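Local coordinates for beta-lactamase-like protein (Novosphingobium pentaromativorans US6-1, PDB 6AUF), which probably hydrolyses beta-lactam antibiotics, as a subclass B3-like metallo-beta-lactamase with two zinc ions bound at its active site, at residues V86-N89 / I90-G94; F258-S262 / G263-L267; S282-A285 / K286-E290. All blocks are in the same frame, centred on the assembly; numbering follows the deposited sequence.

Interaction 1. Residues V86-N89 / I90-G94; sequences VLAN and IRKLG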
ATOM      1  N   VAL A  86       6.782 -12.650   5.111  1.00 71.30           N
ATOM      2  CA  VAL A  86       7.577 -11.450   4.881  1.00 74.23           C
ATOM      3  C   VAL A  86       8.762 -11.408   5.824  1.00 80.62           C
ATOM      4  O   VAL A  86       9.848 -10.948   5.454  1.00 89.25           O
ATOM      5  CB  VAL A  86       6.713 -10.179   5.010  1.00 82.82           C
ATOM      6  CG1 VAL A  86       5.673 -10.325   6.112  1.00 84.68           C
ATOM      7  CG2 VAL A  86       7.596  -8.982   5.298  1.00 77.77           C
ATOM      8  N   LEU A  87       8.577 -11.863   7.063  1.00 78.97           N
ATOM      9  CA  LEU A  87       9.723 -12.004   7.952  1.00 88.73           C
ATOM     10  C   LEU A  87      10.820 -12.832   7.298  1.00 90.17           C
ATOM     11  O   LEU A  87      12.011 -12.560   7.485  1.00 96.71           O
ATOM     12  CB  LEU A  87       9.297 -12.650   9.268  1.00 93.89           C
ATOM     13  CG  LEU A  87       8.325 -11.912  10.176  1.00 88.91           C
ATOM     14  CD1 LEU A  87       7.694 -12.938  11.100  1.00 93.26           C
ATOM     15  CD2 LEU A  87       9.057 -10.844  10.972  1.00 83.52           C
ATOM     16  N   ALA A  88      10.440 -13.856   6.532  1.00 84.52           N
ATOM     17  CA  ALA A  88      11.449 -14.668   5.863  1.00 89.92           C
ATOM     18  C   ALA A  88      12.024 -13.937   4.658  1.00 90.55           C
ATOM     19  O   ALA A  88      13.227 -14.035   4.381  1.00 83.31           O
ATOM     20  CB  ALA A  88      10.862 -16.020   5.451  1.00 84.70           C
ATOM     21  N   ASN A  89      11.179 -13.191   3.934  1.00 78.06           N
ATOM     22  CA  ASN A  89      11.676 -12.457   2.776  1.00 81.02           C
ATOM     23  C   ASN A  89      12.692 -11.405   3.191  1.00 85.83           C
ATOM     24  O   ASN A  89      13.611 -11.091   2.427  1.00 91.28           O
ATOM     25  CB  ASN A  89      10.517 -11.823   2.009  1.00 83.40           C
ATOM     26  CG  ASN A  89       9.696 -12.845   1.245  1.00 86.92           C
ATOM     27  OD1 ASN A  89      10.078 -14.008   1.145  1.00 97.32           O
ATOM     28  ND2 ASN A  89       8.569 -12.412   0.689  1.00 89.32           N
ATOM     29  N   ILE A  90      12.551 -10.865   4.400  1.00 84.71           N
ATOM     30  CA  ILE A  90      13.550  -9.943   4.930  1.00 85.05           C
ATOM     31  C   ILE A  90      14.894 -10.651   5.084  1.00 94.72           C
ATOM     32  O   ILE A  90      15.904 -10.251   4.492  1.00100.12           O
ATOM     33  CB  ILE A  90      13.070  -9.356   6.267  1.00 86.16           C
ATOM     34  CG1 ILE A  90      11.723  -8.655   6.088  1.00 85.29           C
ATOM     35  CG2 ILE A  90      14.106  -8.407   6.835  1.00 93.30           C
ATOM     36  CD1 ILE A  90      11.696  -7.691   4.932  1.00 88.60           C
ATOM     37  N   ARG A  91      14.920 -11.713   5.889  1.00 88.39           N
ATOM     38  CA  ARG A  91      16.167 -12.417   6.141  1.00 94.95           C
ATOM     39  C   ARG A  91      16.764 -12.932   4.841  1.00100.78           C
ATOM     40  O   ARG A  91      17.949 -12.718   4.558  1.00100.35           O
ATOM     41  CB  ARG A  91      15.911 -13.558   7.122  1.00 98.52           C
ATOM     42  CG  ARG A  91      14.968 -13.170   8.243  1.00 95.23           C
ATOM     43  CD  ARG A  91      14.548 -14.365   9.069  1.00103.26           C
ATOM     44  NE  ARG A  91      13.867 -13.956  10.292  1.00107.42           N
ATOM     45  CZ  ARG A  91      14.491 -13.517  11.382  1.00121.25           C
ATOM     46  NH1 ARG A  91      15.818 -13.426  11.408  1.00117.71           N
ATOM     47  NH2 ARG A  91      13.787 -13.166  12.449  1.00137.94           N
ATOM     48  N   LYS A  92      15.945 -13.592   4.020  1.00101.14           N
ATOM     49  CA  LYS A  92      16.420 -14.101   2.743  1.00102.98           C
ATOM     50  C   LYS A  92      17.107 -13.027   1.911  1.00 97.32           C
ATOM     51  O   LYS A  92      17.804 -13.368   0.954  1.00101.64           O
ATOM     52  CB  LYS A  92      15.250 -14.720   1.971  1.00107.63           C
ATOM     53  CG  LYS A  92      14.701 -15.998   2.602  1.00119.83           C
ATOM     54  CD  LYS A  92      13.185 -16.083   2.440  1.00124.28           C
ATOM     55  CE  LYS A  92      12.765 -17.355   1.724  1.00127.87           C
ATOM     56  NZ  LYS A  92      13.028 -17.282   0.258  1.00126.99           N
ATOM     57  N   LEU A  93      16.938 -11.749   2.252  1.00 93.73           N
ATOM     58  CA  LEU A  93      17.645 -10.657   1.597  1.00 89.85           C
ATOM     59  C   LEU A  93      18.886 -10.219   2.361  1.00 99.50           C
ATOM     60  O   LEU A  93      19.599  -9.320   1.898  1.00 94.33           O
ATOM     61  CB  LEU A  93      16.706  -9.465   1.421  1.00 81.19           C
ATOM     62  CG  LEU A  93      16.279  -9.120  -0.005  1.00 81.81           C
ATOM     63  CD1 LEU A  93      15.685 -10.330  -0.658  1.00 77.87           C
ATOM     64  CD2 LEU A  93      15.272  -7.964  -0.004  1.00 74.93           C
ATOM     65  N   GLY A  94      19.152 -10.822   3.519  1.00109.78           N
ATOM     66  CA  GLY A  94      20.294 -10.454   4.330  1.00109.33           C
ATOM     67  C   GLY A  94      20.049  -9.345   5.324  1.00105.10           C
ATOM     68  O   GLY A  94      21.018  -8.743   5.803  1.00108.14           O
TER
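V86 and I90 meet one turn apart near the C-terminal end of helix 83-91, the helix of the beta-alpha-beta unit 72-75/83-91/100-104; this helix ends in a Schellman motif in which G94 takes positive phi. The backbone bond from I90 N to V86 O is 2.9 Å long. Beside it, V86 CG2 comes within 4.2 Å of I90 CG1, a loose methyl-to-methylene touch. I90 carries CG1 on the side of its own backbone N (chi1 -57°), which bends that branch back over the V86 carbonyl. V86, which is buried, and L87 both pack on L119 of helix 116-121, while I90 packs on V56.

R91 runs differently. From CG to NE its chain is extended, and the aliphatic part lies alongside the L87 carbonyl before the guanidinium moves on, placed obliquely to that oxygen, with NE 3.6 Å from L87 O. The R91 N to L87 O bond is a weak one at 3.4 Å, and R91 also packs on P97.

On the flank around N89, the side chains of N89 and K92 pass each other at a slant. The amide's main hold lies elsewhere: N89 ND2 donates to V56 O, fastening the helix to the loop before strand 64-66. Both N89 and L93 pack on P46. L93, inside the type I turn from R91 to G94, brings CD1 to 3.8 Å from N89 O.

Interaction 2. Residues F258-S262 / G263-L267; sequences FDRLS and GKAPL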
ATOM      1  N   PHE A 258       5.231  -6.906 -11.314  1.00 69.76           N
ATOM      2  CA  PHE A 258       6.127  -8.053 -11.464  1.00 76.47           C
ATOM      3  C   PHE A 258       6.826  -8.059 -12.822  1.00 76.73           C
ATOM      4  O   PHE A 258       8.029  -8.322 -12.895  1.00 81.13           O
ATOM      5  CB  PHE A 258       5.361  -9.352 -11.212  1.00 65.52           C
ATOM      6  CG  PHE A 258       4.992  -9.545  -9.768  1.00 65.97           C
ATOM      7  CD1 PHE A 258       5.545  -8.719  -8.788  1.00 63.00           C
ATOM      8  CD2 PHE A 258       4.084 -10.516  -9.380  1.00 69.58           C
ATOM      9  CE1 PHE A 258       5.216  -8.876  -7.445  1.00 63.05           C
ATOM     10  CE2 PHE A 258       3.740 -10.682  -8.034  1.00 65.15           C
ATOM     11  CZ  PHE A 258       4.316  -9.872  -7.067  1.00 63.43           C
ATOM     12  N   ASP A 259       6.105  -7.748 -13.902  1.00 76.99           N
ATOM     13  CA  ASP A 259       6.747  -7.625 -15.209  1.00 74.87           C
ATOM     14  C   ASP A 259       7.806  -6.533 -15.209  1.00 78.33           C
ATOM     15  O   ASP A 259       8.895  -6.713 -15.764  1.00 87.26           O
ATOM     16  CB  ASP A 259       5.707  -7.332 -16.289  1.00 78.28           C
ATOM     17  CG  ASP A 259       4.937  -8.564 -16.714  1.00 92.89           C
ATOM     18  OD1 ASP A 259       5.183  -9.646 -16.144  1.00 96.65           O
ATOM     19  OD2 ASP A 259       4.090  -8.447 -17.629  1.00 98.34           O
ATOM     20  N   ARG A 260       7.492  -5.378 -14.612  1.00 77.24           N
ATOM     21  CA  ARG A 260       8.438  -4.266 -14.567  1.00 72.51           C
ATOM     22  C   ARG A 260       9.668  -4.629 -13.742  1.00 74.50           C
ATOM     23  O   ARG A 260      10.793  -4.248 -14.091  1.00 77.97           O
ATOM     24  CB  ARG A 260       7.743  -3.008 -14.014  1.00 66.78           C
ATOM     25  CG  ARG A 260       6.588  -2.498 -14.887  1.00 68.86           C
ATOM     26  CD  ARG A 260       6.166  -1.036 -14.578  1.00 71.15           C
ATOM     27  NE  ARG A 260       5.582  -0.896 -13.252  1.00 68.97           N
ATOM     28  CZ  ARG A 260       6.023  -0.077 -12.304  1.00 71.49           C
ATOM     29  NH1 ARG A 260       7.052   0.732 -12.521  1.00 74.17           N
ATOM     30  NH2 ARG A 260       5.416  -0.065 -11.132  1.00 69.24           N
ATOM     31  N   LEU A 261       9.471  -5.372 -12.646  1.00 70.21           N
ATOM     32  CA  LEU A 261      10.591  -5.856 -11.852  1.00 70.96           C
ATOM     33  C   LEU A 261      11.371  -6.937 -12.592  1.00 81.90           C
ATOM     34  O   LEU A 261      12.575  -7.101 -12.372  1.00 88.35           O
ATOM     35  CB  LEU A 261      10.091  -6.390 -10.509  1.00 63.91           C
ATOM     36  CG  LEU A 261       9.706  -5.334  -9.486  1.00 79.58           C
ATOM     37  CD1 LEU A 261       9.502  -5.960  -8.117  1.00 81.24           C
ATOM     38  CD2 LEU A 261      10.757  -4.241  -9.435  1.00 81.03           C
ATOM     39  N   SER A 262      10.704  -7.683 -13.469  1.00 90.42           N
ATOM     40  CA  SER A 262      11.322  -8.785 -14.191  1.00102.17           C
ATOM     41  C   SER A 262      11.710  -8.392 -15.614  1.00108.07           C
ATOM     42  O   SER A 262      11.634  -9.214 -16.528  1.00101.88           O
ATOM     43  CB  SER A 262      10.388  -9.995 -14.199  1.00 98.60           C
ATOM     44  OG  SER A 262       9.980 -10.324 -12.878  1.00 94.12           O
ATOM     45  N   GLY A 263      12.102  -7.137 -15.821  1.00118.91           N
ATOM     46  CA  GLY A 263      12.604  -6.712 -17.113  1.00119.55           C
ATOM     47  C   GLY A 263      11.621  -6.844 -18.257  1.00110.80           C
ATOM     48  O   GLY A 263      11.953  -6.513 -19.398  1.00114.26           O
ATOM     49  N   LYS A 264      10.410  -7.329 -17.980  1.00100.54           N
ATOM     50  CA  LYS A 264       9.425  -7.437 -19.047  1.00100.20           C
ATOM     51  C   LYS A 264       8.839  -6.076 -19.404  1.00 95.82           C
ATOM     52  O   LYS A 264       8.448  -5.857 -20.554  1.00 93.23           O
ATOM     53  CB  LYS A 264       8.317  -8.427 -18.663  1.00103.92           C
ATOM     54  CG  LYS A 264       8.604  -9.900 -19.026  1.00106.61           C
ATOM     55  CD  LYS A 264       7.517 -10.865 -18.501  1.00112.90           C
ATOM     56  CE  LYS A 264       6.208 -10.830 -19.319  1.00112.85           C
ATOM     57  NZ  LYS A 264       5.066 -11.562 -18.657  1.00101.37           N
ATOM     58  N   ALA A 265       8.787  -5.147 -18.459  1.00 94.36           N
ATOM     59  CA  ALA A 265       8.204  -3.838 -18.706  1.00 85.31           C
ATOM     60  C   ALA A 265       9.026  -2.757 -18.034  1.00 78.02           C
ATOM     61  O   ALA A 265       9.819  -3.035 -17.121  1.00 77.87           O
ATOM     62  CB  ALA A 265       6.749  -3.773 -18.223  1.00 79.55           C
ATOM     63  N   PRO A 266       8.865  -1.501 -18.454  1.00 76.06           N
ATOM     64  CA  PRO A 266       9.697  -0.407 -17.930  1.00 76.39           C
ATOM     65  C   PRO A 266       9.414  -0.156 -16.458  1.00 78.17           C
ATOM     66  O   PRO A 266       8.273   0.099 -16.067  1.00 73.52           O
ATOM     67  CB  PRO A 266       9.291   0.792 -18.798  1.00 69.19           C
ATOM     68  CG  PRO A 266       8.763   0.173 -20.054  1.00 68.33           C
ATOM     69  CD  PRO A 266       8.039  -1.063 -19.591  1.00 68.76           C
ATOM     70  N   LEU A 267      10.467  -0.219 -15.639  1.00 74.40           N
ATOM     71  CA  LEU A 267      10.319   0.063 -14.217  1.00 68.80           C
ATOM     72  C   LEU A 267      10.093   1.549 -13.961  1.00 78.24           C
ATOM     73  O   LEU A 267       9.376   1.908 -13.023  1.00 87.79           O
ATOM     74  CB  LEU A 267      11.551  -0.422 -13.457  1.00 64.08           C
ATOM     75  CG  LEU A 267      11.559  -0.145 -11.953  1.00 66.82           C
ATOM     76  CD1 LEU A 267      10.494  -0.965 -11.251  1.00 57.88           C
ATOM     77  CD2 LEU A 267      12.927  -0.416 -11.349  1.00 60.37           C
TER
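D259 and K264 face each other because D259 holds CG beside its backbone N (chi1 -78°), while the otherwise stretched chain of K264 kinks at chi3 (76°) and folds its amine back onto the carboxylate. The two side chains slant across one another, and the salt bridge is from K264 NZ to D259 OD1 at 3.2 Å, with a weaker reach to OD2. NZ meets OD1 from above the carboxylate plane, 39° out of it.

All of this happens where helix 257-261 stops. S262 is the first residue off helical angles, G263 follows with positive phi, and the chain doubles back so that D259 O receives A265 N at 3.1 Å, from above the carbonyl plane, plus a weak bond from K264 N. F258 O is gripped from opposite faces, by S262 N on one and by S262 OG at 2.8 Å on the other.

R260 lies beside the returning chain. Its CG rests 3.6 Å from A265 CB, and its CA makes a CH...O contact of 3.2 Å with A265 O. Further along, the carbonyl oxygen of L267 lies at the edge of the guanidinium, near its plane; NH1 is badly angled for a bond to L267 O, and the main polar partner of R260 is S255 O, taken by NE. L267 CD1 then meets L261 CD2 at 3.8 Å.

S262 OG also bonds to T26 OG1 and A28 N, and L261 packs on L27, so the turn is tied to T26 and to helix 27-30, near the start of the modelled chain, while R260 and L267 touch L247 and I246 of strand 246-248.

Interaction 3. Residues S282-A285 / K286-E290; sequences SYFA and KRLAE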
ATOM      1  N   SER A 282     -11.816   7.300 -13.643  1.00 57.94           N
ATOM      2  CA  SER A 282     -12.738   6.857 -14.680  1.00 55.93           C
ATOM      3  C   SER A 282     -13.664   5.776 -14.140  1.00 59.11           C
ATOM      4  O   SER A 282     -14.891   5.837 -14.323  1.00 57.38           O
ATOM      5  CB  SER A 282     -11.952   6.362 -15.888  1.00 55.96           C
ATOM      6  OG  SER A 282     -12.819   5.799 -16.850  1.00 71.96           O
ATOM      7  N   TYR A 283     -13.092   4.798 -13.427  1.00 49.40           N
ATOM      8  CA  TYR A 283     -13.910   3.758 -12.810  1.00 63.26           C
ATOM      9  C   TYR A 283     -14.955   4.366 -11.881  1.00 60.71           C
ATOM     10  O   TYR A 283     -16.129   3.987 -11.927  1.00 58.97           O
ATOM     11  CB  TYR A 283     -13.021   2.763 -12.050  1.00 55.78           C
ATOM     12  CG  TYR A 283     -13.775   1.656 -11.336  1.00 55.94           C
ATOM     13  CD1 TYR A 283     -14.121   0.484 -12.003  1.00 51.56           C
ATOM     14  CD2 TYR A 283     -14.143   1.781  -9.998  1.00 58.59           C
ATOM     15  CE1 TYR A 283     -14.818  -0.537 -11.363  1.00 52.40           C
ATOM     16  CE2 TYR A 283     -14.835   0.761  -9.343  1.00 60.80           C
ATOM     17  CZ  TYR A 283     -15.168  -0.395 -10.034  1.00 64.86           C
ATOM     18  OH  TYR A 283     -15.852  -1.413  -9.410  1.00 69.95           O
ATOM     19  N   PHE A 284     -14.542   5.324 -11.045  1.00 49.61           N
ATOM     20  CA  PHE A 284     -15.458   5.956 -10.105  1.00 61.04           C
ATOM     21  C   PHE A 284     -16.620   6.626 -10.824  1.00 64.91           C
ATOM     22  O   PHE A 284     -17.771   6.524 -10.384  1.00 67.23           O
ATOM     23  CB  PHE A 284     -14.699   6.969  -9.245  1.00 50.81           C
ATOM     24  CG  PHE A 284     -15.540   7.640  -8.213  1.00 49.21           C
ATOM     25  CD1 PHE A 284     -16.429   6.905  -7.438  1.00 57.63           C
ATOM     26  CD2 PHE A 284     -15.421   9.010  -7.984  1.00 53.67           C
ATOM     27  CE1 PHE A 284     -17.208   7.531  -6.461  1.00 61.94           C
ATOM     28  CE2 PHE A 284     -16.189   9.648  -7.015  1.00 54.01           C
ATOM     29  CZ  PHE A 284     -17.088   8.912  -6.252  1.00 62.19           C
ATOM     30  N   ALA A 285     -16.348   7.317 -11.934  1.00 58.51           N
ATOM     31  CA  ALA A 285     -17.433   8.017 -12.611  1.00 61.78           C
ATOM     32  C   ALA A 285     -18.448   7.034 -13.166  1.00 68.04           C
ATOM     33  O   ALA A 285     -19.661   7.269 -13.089  1.00 78.79           O
ATOM     34  CB  ALA A 285     -16.891   8.914 -13.718  1.00 51.22           C
ATOM     35  N   LYS A 286     -17.970   5.925 -13.735  1.00 70.43           N
ATOM     36  CA  LYS A 286     -18.890   4.889 -14.178  1.00 72.27           C
ATOM     37  C   LYS A 286     -19.775   4.433 -13.026  1.00 72.48           C
ATOM     38  O   LYS A 286     -20.963   4.148 -13.218  1.00 67.35           O
ATOM     39  CB  LYS A 286     -18.111   3.713 -14.767  1.00 69.79           C
ATOM     40  CG  LYS A 286     -17.306   4.066 -16.007  1.00 76.02           C
ATOM     41  CD  LYS A 286     -16.717   2.807 -16.644  1.00 90.17           C
ATOM     42  CE  LYS A 286     -16.162   3.063 -18.051  1.00 96.93           C
ATOM     43  NZ  LYS A 286     -15.077   4.092 -18.082  1.00 99.07           N
ATOM     44  N   ARG A 287     -19.217   4.378 -11.814  1.00 65.55           N
ATOM     45  CA  ARG A 287     -19.992   3.904 -10.676  1.00 63.83           C
ATOM     46  C   ARG A 287     -21.054   4.924 -10.273  1.00 69.50           C
ATOM     47  O   ARG A 287     -22.193   4.553  -9.973  1.00 72.05           O
ATOM     48  CB  ARG A 287     -19.062   3.582  -9.509  1.00 51.77           C
ATOM     49  CG  ARG A 287     -19.768   3.448  -8.151  1.00 54.67           C
ATOM     50  CD  ARG A 287     -20.556   2.158  -8.033  1.00 56.36           C
ATOM     51  NE  ARG A 287     -21.433   2.172  -6.869  1.00 62.30           N
ATOM     52  CZ  ARG A 287     -21.236   1.468  -5.759  1.00 59.55           C
ATOM     53  NH1 ARG A 287     -22.098   1.566  -4.753  1.00 55.57           N
ATOM     54  NH2 ARG A 287     -20.186   0.673  -5.650  1.00 58.08           N
ATOM     55  N   LEU A 288     -20.704   6.214 -10.273  1.00 67.22           N
ATOM     56  CA  LEU A 288     -21.701   7.249 -10.008  1.00 68.22           C
ATOM     57  C   LEU A 288     -22.794   7.244 -11.076  1.00 71.27           C
ATOM     58  O   LEU A 288     -23.984   7.381 -10.760  1.00 74.99           O
ATOM     59  CB  LEU A 288     -21.024   8.625  -9.909  1.00 62.03           C
ATOM     60  CG  LEU A 288     -20.108   8.842  -8.686  1.00 56.84           C
ATOM     61  CD1 LEU A 288     -19.346  10.167  -8.715  1.00 50.38           C
ATOM     62  CD2 LEU A 288     -20.889   8.716  -7.387  1.00 48.06           C
ATOM     63  N   ALA A 289     -22.413   7.061 -12.344  1.00 63.87           N
ATOM     64  CA  ALA A 289     -23.406   6.985 -13.411  1.00 65.92           C
ATOM     65  C   ALA A 289     -24.346   5.795 -13.226  1.00 69.36           C
ATOM     66  O   ALA A 289     -25.551   5.894 -13.502  1.00 73.14           O
ATOM     67  CB  ALA A 289     -22.711   6.905 -14.767  1.00 64.03           C
ATOM     68  N   GLU A 290     -23.816   4.654 -12.788  1.00 72.07           N
ATOM     69  CA  GLU A 290     -24.686   3.514 -12.539  1.00 74.14           C
ATOM     70  C   GLU A 290     -25.704   3.856 -11.463  1.00 74.71           C
ATOM     71  O   GLU A 290     -26.896   3.554 -11.604  1.00 78.08           O
ATOM     72  CB  GLU A 290     -23.865   2.283 -12.144  1.00 73.70           C
ATOM     73  CG  GLU A 290     -22.941   1.753 -13.230  1.00 85.53           C
ATOM     74  CD  GLU A 290     -21.907   0.763 -12.696  1.00 95.38           C
ATOM     75  OE1 GLU A 290     -21.073   0.276 -13.497  1.00 90.58           O
ATOM     76  OE2 GLU A 290     -21.930   0.477 -11.474  1.00 99.13           O
TER
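L288 lies over the ring of F284, one turn back along helix 272-292, and its side chain can be followed outward atom by atom. CB is 3.7 Å from A285 O. CG, held beside the backbone N, is the first atom to feel the ring, at 3.9 Å from F284 CZ. There the chain forks. CD1 goes over the face, 3.6 Å from F284 CZ and 3.9 Å from the ring centroid, 25° off the normal: a CH-pi contact displaced toward the rim. CD2 stays by the CZ and CE1 corner, 4.0 Å from CZ. F284 answers with CG anti to its backbone N (chi1 -178°), which sends the ring along the helix flank.

In the backbone, L288 N bonds F284 O at 3.0 Å, and the bond from K286 N to S282 O is nearly straight. R287 leaves by a bend at chi2, its guanidinium salt-bridged to E291 and hydrogen-bonded to S216 OG.

F284, buried, packs on I232 and R233 of helix 226-241; L288 touches I229 and R233. The pair is thus an i, i+4 CH-pi contact on the flank facing helix 226-241, and it lines the seam between that helix and the C-terminal one in the alpha-beta/beta-alpha metallo-beta-lactamase fold.

In the fold
From the N terminus the three contacts follow in series; each joins two segments that follow directly, so no long loop is closed, and none nests in or crosses another. Interaction 1, finishing the helix between parallel strands 72-75 and 100-104 of the seven-stranded sheet, joins helix 83-91 to helix 116-121 and to the loop at V56. Interaction 2, its centre about 22 Å from that of interaction 1, ties the end of helix 257-261 to helix 27-30 and to strand 246-248 of the second sheet. The chain then enters helix 272-292, which interaction 3 joins to helix 226-241, about 41 Å, centre to centre, from interaction 1 and on the opposite side of the molecule's centre.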